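Local coordinates for alpha-L-rhamnosidase (Aspergillus terreus, PDB 6GSZ), which probably hydrolyses terminal non-reducing alpha-L-rhamnose residues of alpha-L-rhamnosides, and holds a beta-D-glucopyranose in the pocket of its six-hairpin glycosidase domain, at residues L468-D473 and F576-W581; Q133-F138 and T286-T291; E550-A555 and L620-E625. One frame throughout, in Å; residues are numbered along the deposited sequence.

Contact 1: L468-D473 and F576-W581. With BGC (beta-D-glucopyranose), chain B.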
# COMPACT_ATOMS: atom_id res chain seq x y z
N LEU A 468 7.45 6.84 -6.89
CA LEU A 468 7.47 7.79 -5.79
C LEU A 468 6.10 7.80 -5.10
O LEU A 468 5.07 7.39 -5.70
CB LEU A 468 7.76 9.20 -6.34
CG LEU A 468 9.02 9.31 -7.21
CD1 LEU A 468 9.15 10.70 -7.78
CD2 LEU A 468 10.29 8.90 -6.44
N GLY A 469 6.12 8.31 -3.87
CA GLY A 469 4.87 8.33 -3.08
C GLY A 469 3.94 9.48 -3.45
O GLY A 469 3.76 10.42 -2.67
N TRP A 470 3.46 9.45 -4.69
CA TRP A 470 2.62 10.54 -5.21
C TRP A 470 1.31 10.69 -4.41
O TRP A 470 0.51 9.75 -4.26
CB TRP A 470 2.36 10.34 -6.69
CG TRP A 470 3.49 10.82 -7.56
CD1 TRP A 470 4.48 10.08 -8.14
CD2 TRP A 470 3.70 12.17 -7.99
NE1 TRP A 470 5.28 10.88 -8.89
CE2 TRP A 470 4.84 12.18 -8.81
CE3 TRP A 470 3.03 13.36 -7.74
CZ2 TRP A 470 5.31 13.35 -9.39
CZ3 TRP A 470 3.48 14.52 -8.32
CH2 TRP A 470 4.64 14.51 -9.13
N THR A 471 1.13 11.89 -3.88
CA THR A 471 0.05 12.18 -2.93
C THR A 471 -1.35 12.10 -3.57
O THR A 471 -2.27 11.57 -2.98
CB THR A 471 0.36 13.51 -2.26
OG1 THR A 471 0.61 14.54 -3.23
CG2 THR A 471 1.53 13.38 -1.32
N GLY A 472 -1.51 12.68 -4.76
CA GLY A 472 -2.83 12.71 -5.35
C GLY A 472 -3.33 11.31 -5.67
O GLY A 472 -4.52 10.99 -5.51
N ASP A 473 -2.45 10.42 -6.15
CA ASP A 473 -2.85 9.11 -6.59
C ASP A 473 -3.44 8.32 -5.40
O ASP A 473 -4.46 7.65 -5.55
CB ASP A 473 -1.68 8.33 -7.20
CG ASP A 473 -0.97 9.00 -8.37
OD1 ASP A 473 -0.66 10.21 -8.24
OD2 ASP A 473 -0.78 8.32 -9.40
N PHE A 576 0.29 27.05 -9.81
CA PHE A 576 0.37 25.79 -10.50
C PHE A 576 -0.66 24.83 -9.91
O PHE A 576 -0.76 24.70 -8.66
CB PHE A 576 1.79 25.23 -10.39
CG PHE A 576 1.87 23.84 -10.95
CD1 PHE A 576 1.86 23.63 -12.32
CD2 PHE A 576 1.77 22.74 -10.12
CE1 PHE A 576 1.85 22.34 -12.84
CE2 PHE A 576 1.75 21.46 -10.64
CZ PHE A 576 1.76 21.25 -12.00
N GLN A 577 -1.30 24.05 -10.79
CA GLN A 577 -2.20 23.01 -10.35
C GLN A 577 -2.12 21.78 -11.28
O GLN A 577 -2.02 21.93 -12.52
CB GLN A 577 -3.65 23.48 -10.28
CG GLN A 577 -3.91 24.60 -9.29
CD GLN A 577 -3.75 24.19 -7.84
OE1 GLN A 577 -3.81 23.00 -7.50
NE2 GLN A 577 -3.61 25.21 -6.97
N TRP A 578 -2.09 20.58 -10.69
CA TRP A 578 -2.28 19.32 -11.41
C TRP A 578 -3.74 19.15 -11.86
O TRP A 578 -4.03 18.81 -13.04
CB TRP A 578 -1.89 18.12 -10.52
CG TRP A 578 -0.49 18.14 -9.98
CD1 TRP A 578 -0.09 18.40 -8.69
CD2 TRP A 578 0.71 17.93 -10.73
NE1 TRP A 578 1.27 18.38 -8.61
CE2 TRP A 578 1.78 18.06 -9.83
CE3 TRP A 578 0.98 17.61 -12.06
CZ2 TRP A 578 3.10 17.88 -10.22
CZ3 TRP A 578 2.29 17.45 -12.46
CH2 TRP A 578 3.33 17.58 -11.54
N ALA A 579 -4.65 19.41 -10.92
CA ALA A 579 -6.13 19.38 -11.13
C ALA A 579 -6.52 18.09 -11.86
O ALA A 579 -6.15 17.00 -11.41
CB ALA A 579 -6.60 20.65 -11.79
N ASP A 580 -7.36 18.17 -12.91
CA ASP A 580 -7.88 16.95 -13.54
C ASP A 580 -6.88 16.36 -14.52
O ASP A 580 -7.15 16.22 -15.72
CB ASP A 580 -9.26 17.17 -14.17
CG ASP A 580 -10.04 15.86 -14.35
OD1 ASP A 580 -9.82 14.89 -13.57
OD2 ASP A 580 -10.88 15.81 -15.30
N TRP A 581 -5.77 15.88 -13.95
CA TRP A 581 -4.65 15.29 -14.65
C TRP A 581 -5.11 14.10 -15.50
O TRP A 581 -5.83 13.26 -15.02
CB TRP A 581 -3.65 14.88 -13.57
CG TRP A 581 -2.33 14.34 -14.03
CD1 TRP A 581 -1.93 13.03 -13.98
CD2 TRP A 581 -1.24 15.09 -14.59
NE1 TRP A 581 -0.65 12.93 -14.47
CE2 TRP A 581 -0.21 14.16 -14.84
CE3 TRP A 581 -1.02 16.45 -14.87
CZ2 TRP A 581 1.04 14.56 -15.35
CZ3 TRP A 581 0.19 16.82 -15.42
CH2 TRP A 581 1.20 15.89 -15.63
C2 BGC B . 1.62 10.45 -10.89
C3 BGC B . 0.87 11.76 -10.90
C4 BGC B . 1.67 13.01 -11.15
C5 BGC B . 2.46 12.72 -12.33
C6 BGC B . 3.23 14.00 -12.62
C1 BGC B . 2.53 10.38 -12.11
O1 BGC B . 3.12 9.09 -12.15
O2 BGC B . 0.76 9.39 -11.22
O3 BGC B . 0.44 11.95 -9.66
O4 BGC B . 0.94 14.25 -11.30
O5 BGC B . 3.34 11.55 -12.23
O6 BGC B . 4.14 13.73 -13.69
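W470 and W578 meet as an offset edge-to-face pair: the benzo edge of W470 is directed at the face of W578, with the six-membered rings at 89° and their centroids 5.5 Å apart. The nearest atoms are W470 CH2 and W578 CZ2, 3.9 Å apart. NE1 of W470 is hydrogen-bonded to E466. On the side of W578 away from the sugar, F576 lays its CE2 edge over the ring centre, while W527 meets the same indole with planes inclined at about 35°.

Three indoles make van der Waals contact with the sugar. Over one face of W470, toward the rim, lies C4 of the glucopyranose; W578 presents a face to O4, with CE3 at 3.4 Å from that oxygen; and W581 brings CZ2 to within 3.5 Å of sugar C6.

Hydrogen bonding falls to D473, whose carboxylate is shared between two hydroxyls. Sugar O3 donates to OD1 of D473 at 2.5 Å, and O2 donates to OD2 at 2.6 Å. D460, H761 and W527 also hydrogen-bond to the glucose. Tryptophan rings beside a carboxylate that takes two sugar hydroxyls are characteristic of a carbohydrate-binding pocket, and this one lies in the six-hairpin glycosidase domain.

Contact 2: Q133-F138 and T286-T291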
# COMPACT_ATOMS: atom_id res chain seq x y z
N GLN A 133 29.59 -6.43 2.21
CA GLN A 133 29.43 -7.48 3.16
C GLN A 133 30.10 -7.06 4.46
O GLN A 133 31.26 -6.66 4.44
CB GLN A 133 30.00 -8.79 2.64
CG GLN A 133 29.33 -9.31 1.37
CD GLN A 133 30.01 -10.51 0.75
OE1 GLN A 133 29.38 -11.33 0.12
NE2 GLN A 133 31.34 -10.59 0.84
N PHE A 134 29.42 -7.24 5.58
CA PHE A 134 29.91 -6.97 6.91
C PHE A 134 29.83 -8.26 7.70
O PHE A 134 28.85 -8.98 7.60
CB PHE A 134 29.02 -5.96 7.62
CG PHE A 134 29.02 -4.57 7.03
CD1 PHE A 134 29.91 -3.61 7.48
CD2 PHE A 134 28.10 -4.19 6.07
CE1 PHE A 134 29.94 -2.33 6.94
CE2 PHE A 134 28.11 -2.90 5.53
CZ PHE A 134 29.01 -1.96 5.99
N ARG A 135 30.88 -8.57 8.49
CA ARG A 135 30.82 -9.79 9.25
C ARG A 135 31.45 -9.62 10.64
O ARG A 135 32.32 -8.80 10.88
CB ARG A 135 31.49 -10.96 8.52
CG ARG A 135 33.01 -10.97 8.55
CD ARG A 135 33.60 -12.10 7.71
NE ARG A 135 33.13 -13.42 8.05
CZ ARG A 135 33.55 -14.19 9.05
NH1 ARG A 135 34.61 -13.81 9.78
NH2 ARG A 135 32.94 -15.36 9.26
N LYS A 136 30.98 -10.49 11.53
CA LYS A 136 31.41 -10.56 12.93
C LYS A 136 31.26 -12.00 13.42
O LYS A 136 30.25 -12.66 13.15
CB LYS A 136 30.54 -9.59 13.75
CG LYS A 136 30.70 -9.65 15.26
CD LYS A 136 31.96 -9.10 15.79
CE LYS A 136 31.88 -8.80 17.27
NZ LYS A 136 33.17 -8.34 17.82
N GLU A 137 32.25 -12.49 14.15
CA GLU A 137 32.15 -13.75 14.88
C GLU A 137 32.09 -13.46 16.37
O GLU A 137 32.63 -12.42 16.85
CB GLU A 137 33.31 -14.70 14.56
CG GLU A 137 33.39 -15.05 13.08
CD GLU A 137 34.43 -16.09 12.70
OE1 GLU A 137 34.92 -16.78 13.63
OE2 GLU A 137 34.73 -16.25 11.49
N PHE A 138 31.37 -14.33 17.10
CA PHE A 138 31.14 -14.13 18.54
C PHE A 138 30.90 -15.50 19.15
O PHE A 138 30.72 -16.48 18.45
CB PHE A 138 29.95 -13.19 18.78
CG PHE A 138 28.63 -13.64 18.20
CD1 PHE A 138 28.34 -13.40 16.87
CD2 PHE A 138 27.67 -14.28 18.98
CE1 PHE A 138 27.14 -13.77 16.33
CE2 PHE A 138 26.45 -14.66 18.43
CZ PHE A 138 26.19 -14.40 17.11
N THR A 286 41.15 -13.25 5.33
CA THR A 286 42.26 -12.61 4.70
C THR A 286 41.75 -11.76 3.56
O THR A 286 40.91 -12.19 2.72
CB THR A 286 43.28 -13.62 4.16
OG1 THR A 286 43.68 -14.26 5.38
CG2 THR A 286 44.43 -12.99 3.39
N GLY A 287 42.26 -10.54 3.53
CA GLY A 287 41.88 -9.64 2.49
C GLY A 287 40.66 -8.81 2.82
O GLY A 287 40.41 -7.85 2.10
N TRP A 288 39.92 -9.16 3.89
CA TRP A 288 38.83 -8.31 4.33
C TRP A 288 39.40 -7.06 4.98
O TRP A 288 40.51 -7.05 5.55
CB TRP A 288 37.84 -9.06 5.23
CG TRP A 288 36.96 -10.02 4.51
CD1 TRP A 288 37.31 -10.94 3.58
CD2 TRP A 288 35.52 -10.12 4.59
NE1 TRP A 288 36.24 -11.62 3.08
CE2 TRP A 288 35.11 -11.12 3.67
CE3 TRP A 288 34.51 -9.45 5.30
CZ2 TRP A 288 33.77 -11.47 3.48
CZ3 TRP A 288 33.19 -9.77 5.10
CH2 TRP A 288 32.83 -10.78 4.20
N LEU A 289 38.65 -5.99 4.85
CA LEU A 289 39.01 -4.69 5.37
C LEU A 289 38.39 -4.47 6.74
O LEU A 289 37.45 -5.18 7.13
CB LEU A 289 38.51 -3.62 4.39
CG LEU A 289 39.01 -3.76 2.97
CD1 LEU A 289 38.46 -2.65 2.10
CD2 LEU A 289 40.53 -3.76 2.92
N GLY A 290 38.82 -3.39 7.40
CA GLY A 290 38.17 -2.96 8.61
C GLY A 290 36.86 -2.24 8.35
O GLY A 290 36.37 -2.13 7.21
N THR A 291 36.35 -1.73 9.47
CA THR A 291 35.11 -0.95 9.52
C THR A 291 35.32 0.23 10.47
O THR A 291 36.27 0.24 11.27
CB THR A 291 33.89 -1.80 9.96
OG1 THR A 291 34.14 -2.34 11.27
CG2 THR A 291 33.54 -2.90 8.99
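R135 runs its aliphatic chain over one face of the W288 indole, toward the rim of the ring. Its CB starts 4.0 Å from W288 CZ3, with CG turned between the backbone N and the carbonyl carbon. CG then comes to 3.7 Å from that same W288 CZ3. R135 CD comes closest, 3.5 Å from W288 CZ3; measured to the centroid of the six-membered ring it lies 20° off the normal, a CH-pi contact over the face. Past CD the chain bends (chi3 -56°) and climbs away from the indole: the guanidinium stands almost perpendicular to it, too far for more than a weak cation-pi attraction. NE bonds to the carbonyl O of W278. At the tip NH1 and NH2 both hydrogen-bond E137 OE2 in a salt bridge, each at 3.0 Å, end-on and in the guanidinium plane.

Q133 meets the same indole with CB and NE2, its amide plane only 16° from the ring plane. T291 CG2 lies at the edge of the F134 ring, 4.0 Å from CD1.

Strand 132-140 lies between strands 196-205 and 252-254 in its antiparallel sheet. The 286-291 segment packs against strand 252-254, where W288 touches K252 and S254, while F134 reaches L229 of strand 228-237.

Contact 3: E550-A555 and L620-E625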
# COMPACT_ATOMS: atom_id res chain seq x y z
N GLU A 550 -3.77 11.71 15.68
CA GLU A 550 -2.37 12.00 15.29
C GLU A 550 -2.29 12.64 13.91
O GLU A 550 -1.33 13.39 13.64
CB GLU A 550 -1.53 10.74 15.47
CG GLU A 550 -1.50 9.77 14.34
CD GLU A 550 -0.96 8.39 14.70
OE1 GLU A 550 -1.07 8.01 15.91
OE2 GLU A 550 -0.50 7.68 13.77
N GLN A 551 -3.27 12.36 13.05
CA GLN A 551 -3.31 12.87 11.68
C GLN A 551 -4.00 14.25 11.58
O GLN A 551 -4.00 14.88 10.52
CB GLN A 551 -3.92 11.83 10.76
CG GLN A 551 -3.00 10.62 10.62
CD GLN A 551 -3.66 9.36 10.11
OE1 GLN A 551 -4.79 9.38 9.62
NE2 GLN A 551 -2.94 8.24 10.18
N TYR A 552 -4.61 14.69 12.68
CA TYR A 552 -5.37 15.91 12.67
C TYR A 552 -4.53 17.15 12.38
O TYR A 552 -4.95 17.99 11.56
CB TYR A 552 -6.13 16.10 13.98
CG TYR A 552 -7.05 17.29 13.97
CD1 TYR A 552 -8.23 17.26 13.24
CD2 TYR A 552 -6.75 18.46 14.64
CE1 TYR A 552 -9.12 18.31 13.26
CE2 TYR A 552 -7.63 19.54 14.65
CZ TYR A 552 -8.80 19.48 13.93
OH TYR A 552 -9.69 20.52 13.95
N GLY A 553 -3.35 17.22 13.01
CA GLY A 553 -2.56 18.45 12.85
C GLY A 553 -2.15 18.70 11.41
O GLY A 553 -2.21 19.82 10.90
N GLY A 554 -1.83 17.62 10.69
CA GLY A 554 -1.51 17.77 9.27
C GLY A 554 -2.66 18.33 8.46
O GLY A 554 -2.51 19.22 7.61
N ALA A 555 -3.85 17.76 8.69
CA ALA A 555 -5.06 18.19 7.99
C ALA A 555 -5.40 19.66 8.30
O ALA A 555 -5.65 20.44 7.39
CB ALA A 555 -6.20 17.25 8.35
N LEU A 620 -13.64 14.18 16.58
CA LEU A 620 -12.65 14.34 17.65
C LEU A 620 -13.08 15.28 18.77
O LEU A 620 -12.33 15.55 19.66
CB LEU A 620 -11.35 14.87 17.04
CG LEU A 620 -10.61 13.92 16.11
CD1 LEU A 620 -9.38 14.60 15.52
CD2 LEU A 620 -10.24 12.59 16.77
N SER A 621 -14.35 15.70 18.77
CA SER A 621 -14.88 16.58 19.84
C SER A 621 -14.09 17.88 19.94
O SER A 621 -13.88 18.43 21.02
CB SER A 621 -14.93 15.89 21.19
OG SER A 621 -16.19 15.34 21.34
N LYS A 622 -13.72 18.43 18.79
CA LYS A 622 -13.09 19.73 18.70
C LYS A 622 -14.15 20.72 18.20
O LYS A 622 -14.29 20.99 17.01
CB LYS A 622 -11.87 19.66 17.79
CG LYS A 622 -10.76 18.75 18.28
CD LYS A 622 -9.59 18.74 17.36
CE LYS A 622 -8.57 17.65 17.63
NZ LYS A 622 -7.89 17.83 18.90
N GLY A 623 -14.96 21.25 19.13
CA GLY A 623 -16.14 22.02 18.80
C GLY A 623 -15.85 23.34 18.13
O GLY A 623 -16.54 23.72 17.18
N GLU A 624 -14.87 24.08 18.67
CA GLU A 624 -14.54 25.36 18.08
C GLU A 624 -14.15 25.19 16.61
O GLU A 624 -14.58 25.93 15.71
CB GLU A 624 -13.41 26.05 18.84
CG GLU A 624 -13.85 26.58 20.18
CD GLU A 624 -12.70 27.13 21.02
OE1 GLU A 624 -12.98 27.94 21.90
OE2 GLU A 624 -11.51 26.73 20.79
N GLU A 625 -13.29 24.22 16.38
CA GLU A 625 -12.83 23.91 15.03
C GLU A 625 -13.98 23.45 14.13
O GLU A 625 -14.11 23.93 13.00
CB GLU A 625 -11.76 22.83 15.08
CG GLU A 625 -10.46 23.29 15.74
CD GLU A 625 -10.34 23.24 17.25
OE1 GLU A 625 -11.34 23.05 17.98
OE2 GLU A 625 -9.19 23.45 17.72
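Y552 reaches from its helix into a niche formed by L620, K622 and E625. The lysine lies over one face of the phenol ring: K622 CD is 3.4 Å from Y552 CE2, and CE stands 3.8 Å from the ring centroid, 21° off the normal, as a CH-pi contact. Tyrosine and lysine slide past each other in opposite directions, one coming out of helix 545-562 and the other back toward it. L620 approaches obliquely with a single methyl, CD1, which packs 3.7 Å from Y552 CD1. At the far end the tyrosine OH lies 3.3 Å from E625 CB and close to its CG, against the aliphatic part of the glutamate.

In the next shell, the torsions and polar partners fix these groups. Y552 sends its ring outward with CG anti to the backbone N (chi1 -174°), and its OH is hydrogen-bonded to S617 of helix 598-619. Its side chain also touches L613 and I616 of that helix. K622 stays extended until a bend at its last torsion (chi4 -67°) delivers NZ to a salt bridge with E549, a neighbour on the tyrosine's own helix.

Further out, the backbone turn places the three side chains round the tyrosine. Helix 598-619 ends in a Schellman motif with S621, at positive phi, as the C-prime residue; K622 is then the N-cap of helix 623-644, whose first turn supplies E625. E625 also touches an N-acetylglucosamine and is among the neighbours of a glycan attached to the protein.

Chemically, then, the lysine does double work. Its methylenes cover one face of the phenol, while the salt bridge to E549 probably balances its charge, and the hydroxyl of the buried tyrosine has S617 as a polar partner amid largely aliphatic contacts.

Reading from the N terminus, contact 2 is complete first: strand 132-140 is met, after 147 residues rich in strand, by the loop leading into strand 291-294, within the beta-rich N-terminal half. Only later does the chain enter the helical six-hairpin glycosidase domain, where contacts 1 and 3 cross. Residues 468-473 open contact 1, residues 550-555 open contact 3, residues 576-581 close the first loop and residues 620-625 the second. Contact 1 joins the start of helix 471-484 to the loop before helix 598-619; contact 3 links helix 545-562 to the turn between helices 598-619 and 623-644. Their centres are about 25 Å apart, whereas the centre of contact 2 lies about 46 Å from that of contact 1.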